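Side-chain contacts in neutral ceramidase (Pseudomonas aeruginosa, PDB 2ZWS), which hydrolyses the N-acyl linkage of ceramides to give sphingosine and free fatty acid, and also catalyses the reverse synthesis: residues R43-E48 / L185-A190; G84-N89 / R136-L141; H226-V231 / F237-A242. One frame throughout, in Å; residues are numbered along the deposited sequence. Where two conformers were deposited one is given.

Contact 1 (R43-E48 / L185-A190)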
loop_
_atom_site.group_PDB
_atom_site.type_symbol
_atom_site.label_atom_id
_atom_site.label_comp_id
_atom_site.label_asym_id
_atom_site.label_seq_id
_atom_site.Cartn_x
_atom_site.Cartn_y
_atom_site.Cartn_z
ATOM N N ARG A 43 -2.979 -3.979 7.951
ATOM C CA ARG A 43 -2.393 -4.285 9.273
ATOM C C ARG A 43 -2.728 -3.106 10.167
ATOM O O ARG A 43 -2.298 -1.971 9.900
ATOM C CB ARG A 43 -0.870 -4.448 9.128
ATOM C CG ARG A 43 -0.460 -5.770 8.468
ATOM C CD ARG A 43 1.052 -5.860 8.206
ATOM N NE ARG A 43 1.449 -7.173 7.691
ATOM C CZ ARG A 43 1.472 -7.491 6.396
ATOM N NH1 ARG A 43 1.133 -6.576 5.494
ATOM N NH2 ARG A 43 1.838 -8.717 5.992
ATOM N N ALA A 44 -3.523 -3.359 11.194
ATOM C CA ALA A 44 -4.068 -2.310 12.064
ATOM C C ALA A 44 -3.431 -2.341 13.426
ATOM O O ALA A 44 -3.240 -3.435 14.014
ATOM C CB ALA A 44 -5.576 -2.478 12.220
ATOM N N PHE A 45 -3.170 -1.142 13.951
ATOM C CA PHE A 45 -2.498 -0.993 15.249
ATOM C C PHE A 45 -3.349 -0.028 16.039
ATOM O O PHE A 45 -3.379 1.170 15.753
ATOM C CB PHE A 45 -1.090 -0.410 15.068
ATOM C CG PHE A 45 -0.194 -1.279 14.239
ATOM C CD1 PHE A 45 -0.340 -1.327 12.844
ATOM C CD2 PHE A 45 0.764 -2.100 14.849
ATOM C CE1 PHE A 45 0.488 -2.142 12.071
ATOM C CE2 PHE A 45 1.603 -2.925 14.069
ATOM C CZ PHE A 45 1.464 -2.935 12.690
ATOM N N VAL A 46 -4.072 -0.579 17.004
ATOM C CA VAL A 46 -4.884 0.242 17.900
ATOM C C VAL A 46 -4.052 0.543 19.124
ATOM O O VAL A 46 -3.470 -0.389 19.692
ATOM C CB VAL A 46 -6.179 -0.532 18.349
ATOM C CG1 VAL A 46 -6.952 0.290 19.347
ATOM C CG2 VAL A 46 -7.054 -0.812 17.148
ATOM N N ILE A 47 -3.992 1.814 19.530
ATOM C CA ILE A 47 -3.238 2.189 20.726
ATOM C C ILE A 47 -4.141 2.967 21.652
ATOM O O ILE A 47 -4.840 3.873 21.220
ATOM C CB ILE A 47 -2.014 3.077 20.376
ATOM C CG1 ILE A 47 -1.144 2.405 19.308
ATOM C CG2 ILE A 47 -1.191 3.399 21.642
ATOM C CD1 ILE A 47 -0.109 3.353 18.720
ATOM N N GLU A 48 -4.128 2.621 22.929
ATOM C CA GLU A 48 -4.952 3.327 23.906
ATOM C C GLU A 48 -4.093 3.758 25.065
ATOM O O GLU A 48 -3.213 3.019 25.513
ATOM C CB GLU A 48 -6.009 2.420 24.514
ATOM C CG GLU A 48 -6.998 1.812 23.606
ATOM C CD GLU A 48 -8.257 1.391 24.364
ATOM O OE1 GLU A 48 -8.160 0.799 25.481
ATOM O OE2 GLU A 48 -9.353 1.646 23.835
ATOM N N LEU A 185 8.486 1.873 15.513
ATOM C CA LEU A 185 7.659 1.827 16.730
ATOM C C LEU A 185 7.395 0.354 17.065
ATOM O O LEU A 185 6.765 -0.373 16.281
ATOM C CB LEU A 185 6.328 2.575 16.540
ATOM C CG LEU A 185 5.378 2.663 17.756
ATOM C CD1 LEU A 185 6.007 3.369 18.941
ATOM C CD2 LEU A 185 4.106 3.394 17.378
ATOM N N SER A 186 7.913 -0.083 18.222
ATOM C CA SER A 186 7.713 -1.461 18.608
ATOM C C SER A 186 6.707 -1.573 19.724
ATOM O O SER A 186 6.582 -0.678 20.578
ATOM C CB SER A 186 9.035 -2.134 18.965
ATOM O OG SER A 186 9.760 -1.354 19.896
ATOM N N PHE A 187 5.969 -2.684 19.668
ATOM C CA PHE A 187 4.893 -2.968 20.591
ATOM C C PHE A 187 5.299 -4.155 21.449
ATOM O O PHE A 187 5.392 -5.290 20.958
ATOM C CB PHE A 187 3.613 -3.262 19.826
ATOM C CG PHE A 187 3.123 -2.108 19.015
ATOM C CD1 PHE A 187 3.702 -1.807 17.776
ATOM C CD2 PHE A 187 2.115 -1.284 19.501
ATOM C CE1 PHE A 187 3.255 -0.714 17.013
ATOM C CE2 PHE A 187 1.636 -0.202 18.737
ATOM C CZ PHE A 187 2.226 0.095 17.503
ATOM N N VAL A 188 5.531 -3.877 22.729
ATOM C CA VAL A 188 6.106 -4.887 23.639
ATOM C C VAL A 188 5.025 -5.287 24.640
ATOM O O VAL A 188 4.426 -4.425 25.298
ATOM C CB VAL A 188 7.389 -4.344 24.329
ATOM C CG1 VAL A 188 7.900 -5.295 25.432
ATOM C CG2 VAL A 188 8.499 -4.066 23.297
ATOM N N ASP A 189 4.746 -6.586 24.738
ATOM C CA ASP A 189 3.673 -7.063 25.593
ATOM C C ASP A 189 4.082 -7.169 27.080
ATOM O O ASP A 189 5.235 -6.905 27.447
ATOM C CB ASP A 189 3.092 -8.370 25.042
ATOM C CG ASP A 189 4.047 -9.548 25.154
ATOM O OD1 ASP A 189 5.045 -9.487 25.929
ATOM O OD2 ASP A 189 3.767 -10.566 24.472
ATOM N N ALA A 190 3.131 -7.583 27.916
ATOM C CA ALA A 190 3.333 -7.703 29.358
ATOM C C ALA A 190 4.406 -8.725 29.746
ATOM O O ALA A 190 4.795 -8.789 30.918
ATOM C CB ALA A 190 2.016 -8.049 30.007
#

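Contact 2 (G84-N89 / R136-L141)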
loop_
_atom_site.group_PDB
_atom_site.type_symbol
_atom_site.label_atom_id
_atom_site.label_comp_id
_atom_site.label_asym_id
_atom_site.label_seq_id
_atom_site.Cartn_x
_atom_site.Cartn_y
_atom_site.Cartn_z
ATOM N N GLY A 84 -19.124 6.556 18.201
ATOM C CA GLY A 84 -18.418 7.242 19.275
ATOM C C GLY A 84 -17.002 6.754 19.516
ATOM O O GLY A 84 -16.264 7.364 20.284
ATOM N N VAL A 85 -16.608 5.671 18.851
ATOM C CA VAL A 85 -15.286 5.098 19.081
ATOM C C VAL A 85 -14.254 5.673 18.112
ATOM O O VAL A 85 -13.153 6.086 18.520
ATOM C CB VAL A 85 -15.314 3.567 18.951
ATOM C CG1 VAL A 85 -13.940 2.992 19.200
ATOM C CG2 VAL A 85 -16.343 2.925 19.946
ATOM N N TYR A 86 -14.619 5.672 16.832
ATOM C CA TYR A 86 -13.713 6.106 15.763
ATOM C C TYR A 86 -14.326 7.223 14.964
ATOM O O TYR A 86 -15.529 7.242 14.735
ATOM C CB TYR A 86 -13.409 4.954 14.804
ATOM C CG TYR A 86 -12.749 3.769 15.464
ATOM C CD1 TYR A 86 -13.432 2.553 15.604
ATOM C CD2 TYR A 86 -11.455 3.861 15.953
ATOM C CE1 TYR A 86 -12.828 1.469 16.214
ATOM C CE2 TYR A 86 -10.837 2.779 16.568
ATOM C CZ TYR A 86 -11.529 1.585 16.685
ATOM O OH TYR A 86 -10.940 0.495 17.309
ATOM N N ASP A 87 -13.472 8.142 14.527
ATOM C CA ASP A 87 -13.844 9.082 13.484
ATOM C C ASP A 87 -12.591 9.611 12.760
ATOM O O ASP A 87 -11.491 9.070 12.891
ATOM C CB ASP A 87 -14.722 10.215 14.035
ATOM C CG ASP A 87 -14.013 11.084 15.068
ATOM O OD1 ASP A 87 -12.760 11.098 15.138
ATOM O OD2 ASP A 87 -14.730 11.800 15.801
ATOM N N GLU A 88 -12.759 10.651 11.956
ATOM C CA GLU A 88 -11.624 11.146 11.183
ATOM C C GLU A 88 -10.456 11.578 12.057
ATOM O O GLU A 88 -9.306 11.557 11.602
ATOM C CB GLU A 88 -12.031 12.300 10.271
ATOM C CG GLU A 88 -12.890 13.375 10.921
ATOM C CD GLU A 88 -14.369 13.155 10.657
ATOM O OE1 GLU A 88 -14.923 13.793 9.728
ATOM O OE2 GLU A 88 -14.973 12.321 11.350
ATOM N N ASN A 89 -10.728 11.974 13.300
ATOM C CA ASN A 89 -9.642 12.431 14.153
ATOM C C ASN A 89 -8.713 11.324 14.639
ATOM O O ASN A 89 -7.568 11.599 14.965
ATOM C CB ASN A 89 -10.180 13.190 15.356
ATOM C CG ASN A 89 -10.982 14.400 14.950
ATOM O OD1 ASN A 89 -10.520 15.215 14.174
ATOM N ND2 ASN A 89 -12.196 14.513 15.472
ATOM N N ARG A 136 -10.431 -6.778 14.186
ATOM C CA ARG A 136 -9.555 -7.790 14.745
ATOM C C ARG A 136 -8.599 -7.193 15.762
ATOM O O ARG A 136 -8.391 -7.770 16.824
ATOM C CB ARG A 136 -8.791 -8.549 13.664
ATOM C CG ARG A 136 -9.726 -9.363 12.814
ATOM C CD ARG A 136 -9.040 -9.980 11.611
ATOM N NE ARG A 136 -9.885 -11.034 11.036
ATOM C CZ ARG A 136 -9.557 -11.758 9.966
ATOM N NH1 ARG A 136 -8.417 -11.530 9.322
ATOM N NH2 ARG A 136 -10.384 -12.708 9.525
ATOM N N ALA A 137 -8.023 -6.040 15.439
ATOM C CA ALA A 137 -7.119 -5.367 16.347
ATOM C C ALA A 137 -7.788 -4.983 17.658
ATOM O O ALA A 137 -7.236 -5.238 18.722
ATOM C CB ALA A 137 -6.471 -4.155 15.684
ATOM N N GLN A 138 -8.965 -4.371 17.588
ATOM C CA GLN A 138 -9.623 -3.934 18.807
ATOM C C GLN A 138 -10.102 -5.097 19.676
ATOM O O GLN A 138 -10.257 -4.913 20.885
ATOM C CB GLN A 138 -10.758 -2.983 18.496
ATOM C CG GLN A 138 -11.952 -3.666 17.862
ATOM C CD GLN A 138 -13.027 -2.700 17.422
ATOM O OE1 GLN A 138 -14.138 -3.114 17.072
ATOM N NE2 GLN A 138 -12.712 -1.411 17.440
ATOM N N ALA A 139 -10.296 -6.280 19.090
ATOM C CA ALA A 139 -10.701 -7.477 19.868
ATOM C C ALA A 139 -9.495 -8.141 20.545
ATOM O O ALA A 139 -9.655 -9.102 21.330
ATOM C CB ALA A 139 -11.404 -8.474 18.954
ATOM N N ARG A 140 -8.293 -7.637 20.267
ATOM C CA ARG A 140 -7.055 -8.204 20.801
ATOM C C ARG A 140 -6.278 -7.202 21.666
ATOM O O ARG A 140 -5.072 -7.340 21.867
ATOM C CB ARG A 140 -6.180 -8.744 19.658
ATOM C CG ARG A 140 -6.822 -9.927 18.923
ATOM C CD ARG A 140 -6.134 -10.221 17.612
ATOM N NE ARG A 140 -6.650 -11.447 16.990
ATOM C CZ ARG A 140 -7.867 -11.586 16.449
ATOM N NH1 ARG A 140 -8.756 -10.594 16.469
ATOM N NH2 ARG A 140 -8.220 -12.757 15.920
ATOM N N LEU A 141 -6.979 -6.219 22.220
ATOM C CA LEU A 141 -6.309 -5.234 23.062
ATOM C C LEU A 141 -5.620 -5.903 24.250
ATOM O O LEU A 141 -6.180 -6.822 24.864
ATOM C CB LEU A 141 -7.256 -4.119 23.513
ATOM C CG LEU A 141 -7.560 -3.040 22.452
ATOM C CD1 LEU A 141 -8.838 -2.280 22.790
ATOM C CD2 LEU A 141 -6.395 -2.083 22.328
#

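Contact 3 (H226-V231 / F237-A242)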
loop_
_atom_site.group_PDB
_atom_site.type_symbol
_atom_site.label_atom_id
_atom_site.label_comp_id
_atom_site.label_asym_id
_atom_site.label_seq_id
_atom_site.Cartn_x
_atom_site.Cartn_y
_atom_site.Cartn_z
ATOM N N HIS A 226 8.312 -11.758 5.774
ATOM C CA HIS A 226 9.485 -12.414 6.345
ATOM C C HIS A 226 9.445 -12.320 7.884
ATOM O O HIS A 226 9.712 -13.304 8.589
ATOM C CB HIS A 226 10.758 -11.784 5.771
ATOM C CG HIS A 226 12.018 -12.424 6.266
ATOM N ND1 HIS A 226 12.378 -13.711 5.926
ATOM C CD2 HIS A 226 13.000 -11.958 7.076
ATOM C CE1 HIS A 226 13.534 -14.009 6.505
ATOM N NE2 HIS A 226 13.938 -12.957 7.200
ATOM N N TRP A 227 9.118 -11.146 8.424
ATOM C CA TRP A 227 9.061 -11.015 9.890
ATOM C C TRP A 227 7.973 -11.891 10.514
ATOM O O TRP A 227 8.220 -12.601 11.503
ATOM C CB TRP A 227 8.848 -9.553 10.301
ATOM C CG TRP A 227 9.417 -9.207 11.661
ATOM C CD1 TRP A 227 9.634 -10.060 12.735
ATOM C CD2 TRP A 227 9.804 -7.898 12.113
ATOM N NE1 TRP A 227 10.163 -9.343 13.796
ATOM C CE2 TRP A 227 10.272 -8.025 13.444
ATOM C CE3 TRP A 227 9.819 -6.631 11.510
ATOM C CZ2 TRP A 227 10.749 -6.928 14.179
ATOM C CZ3 TRP A 227 10.288 -5.538 12.252
ATOM C CH2 TRP A 227 10.740 -5.699 13.571
ATOM N N GLU A 228 6.759 -11.797 9.966
ATOM C CA GLU A 228 5.606 -12.510 10.522
ATOM C C GLU A 228 5.688 -14.031 10.365
ATOM O O GLU A 228 5.339 -14.783 11.301
ATOM C CB GLU A 228 4.323 -12.017 9.865
ATOM C CG GLU A 228 4.020 -10.561 10.186
ATOM C CD GLU A 228 2.927 -9.928 9.319
ATOM O OE1 GLU A 228 2.492 -8.801 9.692
ATOM O OE2 GLU A 228 2.520 -10.530 8.287
ATOM N N HIS A 229 6.143 -14.471 9.197
ATOM C CA HIS A 229 6.100 -15.884 8.808
ATOM C C HIS A 229 7.421 -16.604 9.063
ATOM O O HIS A 229 7.408 -17.754 9.489
ATOM C CB HIS A 229 5.716 -15.999 7.334
ATOM C CG HIS A 229 5.598 -17.403 6.821
ATOM N ND1 HIS A 229 6.665 -18.077 6.271
ATOM C CD2 HIS A 229 4.539 -18.244 6.742
ATOM C CE1 HIS A 229 6.277 -19.281 5.880
ATOM N NE2 HIS A 229 4.989 -19.408 6.152
ATOM N N ASP A 230 8.551 -15.960 8.771
ATOM C CA ASP A 230 9.847 -16.665 8.839
ATOM C C ASP A 230 10.606 -16.401 10.148
ATOM O O ASP A 230 11.438 -17.221 10.550
ATOM C CB ASP A 230 10.765 -16.280 7.651
ATOM C CG ASP A 230 10.143 -16.552 6.268
ATOM O OD1 ASP A 230 10.525 -15.803 5.330
ATOM O OD2 ASP A 230 9.310 -17.488 6.116
ATOM N N VAL A 231 10.379 -15.245 10.781
ATOM C CA VAL A 231 11.243 -14.791 11.894
ATOM C C VAL A 231 10.617 -14.923 13.305
ATOM O O VAL A 231 11.171 -15.623 14.166
ATOM C CB VAL A 231 11.761 -13.348 11.617
ATOM C CG1 VAL A 231 12.525 -12.773 12.840
ATOM C CG2 VAL A 231 12.637 -13.339 10.385
ATOM N N PHE A 237 2.156 -12.251 15.263
ATOM C CA PHE A 237 2.991 -11.074 15.067
ATOM C C PHE A 237 2.440 -10.263 13.906
ATOM O O PHE A 237 2.041 -10.834 12.867
ATOM C CB PHE A 237 4.411 -11.501 14.741
ATOM C CG PHE A 237 5.399 -10.417 14.934
ATOM C CD1 PHE A 237 5.879 -9.654 13.862
ATOM C CD2 PHE A 237 5.857 -10.134 16.217
ATOM C CE1 PHE A 237 6.794 -8.614 14.076
ATOM C CE2 PHE A 237 6.771 -9.125 16.427
ATOM C CZ PHE A 237 7.253 -8.365 15.363
ATOM N N VAL A 238 2.410 -8.937 14.086
ATOM C CA VAL A 238 2.071 -8.037 12.978
ATOM C C VAL A 238 3.194 -7.047 12.780
ATOM O O VAL A 238 3.546 -6.286 13.692
ATOM C CB VAL A 238 0.730 -7.313 13.203
ATOM C CG1 VAL A 238 0.390 -6.399 12.005
ATOM C CG2 VAL A 238 -0.402 -8.347 13.446
ATOM N N ALA A 239 3.754 -7.071 11.577
ATOM C CA ALA A 239 4.830 -6.148 11.178
ATOM C C ALA A 239 4.387 -5.350 9.970
ATOM O O ALA A 239 4.128 -5.912 8.913
ATOM C CB ALA A 239 6.083 -6.906 10.809
ATOM N N ALA A 240 4.289 -4.040 10.145
ATOM C CA ALA A 240 3.991 -3.130 9.018
ATOM C C ALA A 240 5.287 -2.441 8.552
ATOM O O ALA A 240 6.053 -1.945 9.353
ATOM C CB ALA A 240 2.949 -2.070 9.421
ATOM N N PHE A 241 5.497 -2.402 7.235
ATOM C CA PHE A 241 6.539 -1.594 6.644
ATOM C C PHE A 241 5.865 -0.465 5.889
ATOM O O PHE A 241 5.240 -0.689 4.824
ATOM C CB PHE A 241 7.449 -2.455 5.759
ATOM C CG PHE A 241 8.397 -3.265 6.568
ATOM C CD1 PHE A 241 7.938 -4.416 7.198
ATOM C CD2 PHE A 241 9.721 -2.855 6.763
ATOM C CE1 PHE A 241 8.790 -5.179 8.022
ATOM C CE2 PHE A 241 10.579 -3.624 7.577
ATOM C CZ PHE A 241 10.101 -4.759 8.218
ATOM N N ALA A 242 5.967 0.730 6.473
ATOM C CA ALA A 242 5.326 1.951 5.982
ATOM C C ALA A 242 6.323 2.874 5.265
ATOM O O ALA A 242 7.557 2.721 5.388
ATOM C CB ALA A 242 4.684 2.715 7.132
HETATM O O HOH W 1 3.965 -14.635 13.643
#

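Contact 1 (R43-E48 / L185-A190)
Phe-45 and Ile-47 both pack on Phe-187, and Ile-47 also reaches Leu-185, in a buried, wholly apolar contact across the inside of the curled mixed beta-sheet of the N-terminal ceramidase region. The two strands, 41-49 and 181-189, belong to this one sheet but are not neighbours in it: strands 5-13 and 142-152 come between them in the pairing order. The curl turns their inward faces toward each other. Their short axes pass 10.6 Å apart at 67°, a spacing that side chains fill, and no hydrogen bond joins the two segments.

The centre of the contact is a pair of phenylalanine rings, with centroids 5.3 Å apart and planes inclined at 32°, a geometry neither stacked nor T-shaped. In Phe-45, CG stands anti to the carbonyl carbon (chi1 -61°) and the ring meets that of Phe-187 obliquely: its CD2 lies 3.6 Å from Phe-187 CE1 and 3.7 Å from Phe-187 CZ. The methylene of Phe-45 adds a looser touch, CB to Phe-187 CZ at 4.1 Å. Phe-187 is further confined by Phe-7, whose ring meets it edge-to-face, and by Ile-198 and Leu-146 from strands 194-200 and 142-152, so that several strands of the same sheet supply its surroundings.

The packing comes close to one residue inferred to bind substrate: the side chain of Phe-45 is about 5 Å from that of Asn-60 at their nearest atoms. Two positions along the strand from Phe-45, Ile-47 runs nearly at a right angle to the side chain of Phe-187. Its CD1 reaches Leu-185 CD2 at 4.4 Å, while its CG1 sits in the ring plane of Phe-187, at the edge, 3.9 Å from Phe-187 CE2.

Contact 2 (G84-N89 / R136-L141)
Tyr-86 and Gln-138 make a single polar side-chain contact between a loop of a beta-alpha-beta crossover and the last part of another helix. The crossover runs from strand 55-61 through helix 68-81 to the parallel strand 91-95, and residues 84-89 form its return loop; residues 136-141 run from the last part of helix 120-138 into the chain beyond it.

Hydrogen bonding carries the pairing. Gln-138 NE2 donates to Tyr-86 OH over 2.6 Å, but the angle at the hydrogen, 127°, makes the bond weak. The amide arrives at the edge of the phenol, near its plane, with the two flat groups nearly coplanar. Gln-138 CG lies between its backbone N and carbonyl carbon (chi1 72°), and from there the extended chain carries NE2 to the hydroxyl. The same OH is also hydrogen-bonded to Arg-55, its stronger polar partner, which ties the loop to strand 55-61 as well.

Van der Waals contact across the pair is slight: Gln-138 CB lies 3.7 Å from Tyr-86 OH. Within the loop, Val-85 CG1 covers one face of the Tyr-86 ring, toward its rim.

Local bonds shape each segment separately. Arg-140 NH1 folds back to Arg-136 O at 2.9 Å. In the loop, Asp-87, inferred to bind substrate, forms an Asx turn in which OD1, met from above the carboxylate plane, accepts from Asn-89 N at 2.9 Å.

Contact 3 (H226-V231 / F237-A242)
A chi1 of -152° in Trp-227 and of -162° in Phe-237 turns each ring away from its own backbone N and brings the two aromatic groups together between a helix and the strand that follows it. They belong to a beta-alpha-beta crossover of the curled sheet, in which the connection from strand 194-200 to its parallel neighbour 238-242 includes helix 218-231.

The Phe-237 ring comes over one face of the indole with planes inclined rather than stacked; its CZ is 3.4 Å from Trp-227 NE1 and its CE1 3.5 Å from Trp-227 CD1. Ala-239 CB packs 3.8 Å from Trp-227 CE3, while Phe-241 places CZ at the indole's edge, 3.8 Å from that same CE3. Phe-277 and Tyr-281 of helix 265-286 also meet Trp-227, which is thereby packed between the strand and a second helix.

Glu-228 provides the polar side. Its extended chain passes CG beside Phe-237 O at 3.3 Å and delivers its carboxylate to the strand's beginning. There it also forms salt bridges with Arg-43 through OE1 and Lys-11 through OE2, which would be expected to favour the charged form. A water links Glu-228 O, at 2.7 Å, weakly to Phe-237 N. The direct tie is nearly straight: Ala-239 N donates to the anti lone pair of Glu-228 OE1 over 2.9 Å, at 168°.

How the contacts relate
Contacts 1 and 3 are buried and share the curled sheet: strand 41-49 packs against strand 238-242 through Phe-45, which touches Ala-240 and Val-238, and a charge from the same strand of contact 1 joins the polar side of contact 3. Contact 2 is only partly buried; its 136-141 half packs on the other face of strand 41-49, where Ala-137 and Leu-141 cover Val-46. One strand thus separates two environments. The chemistry follows the place: purely apolar inside the curl in contact 1, aromatic packing edged by a charged network in contact 3, and one weak polar link in contact 2. Contacts 2 and 3 do not touch, their nearest atoms lying about 7 Å apart.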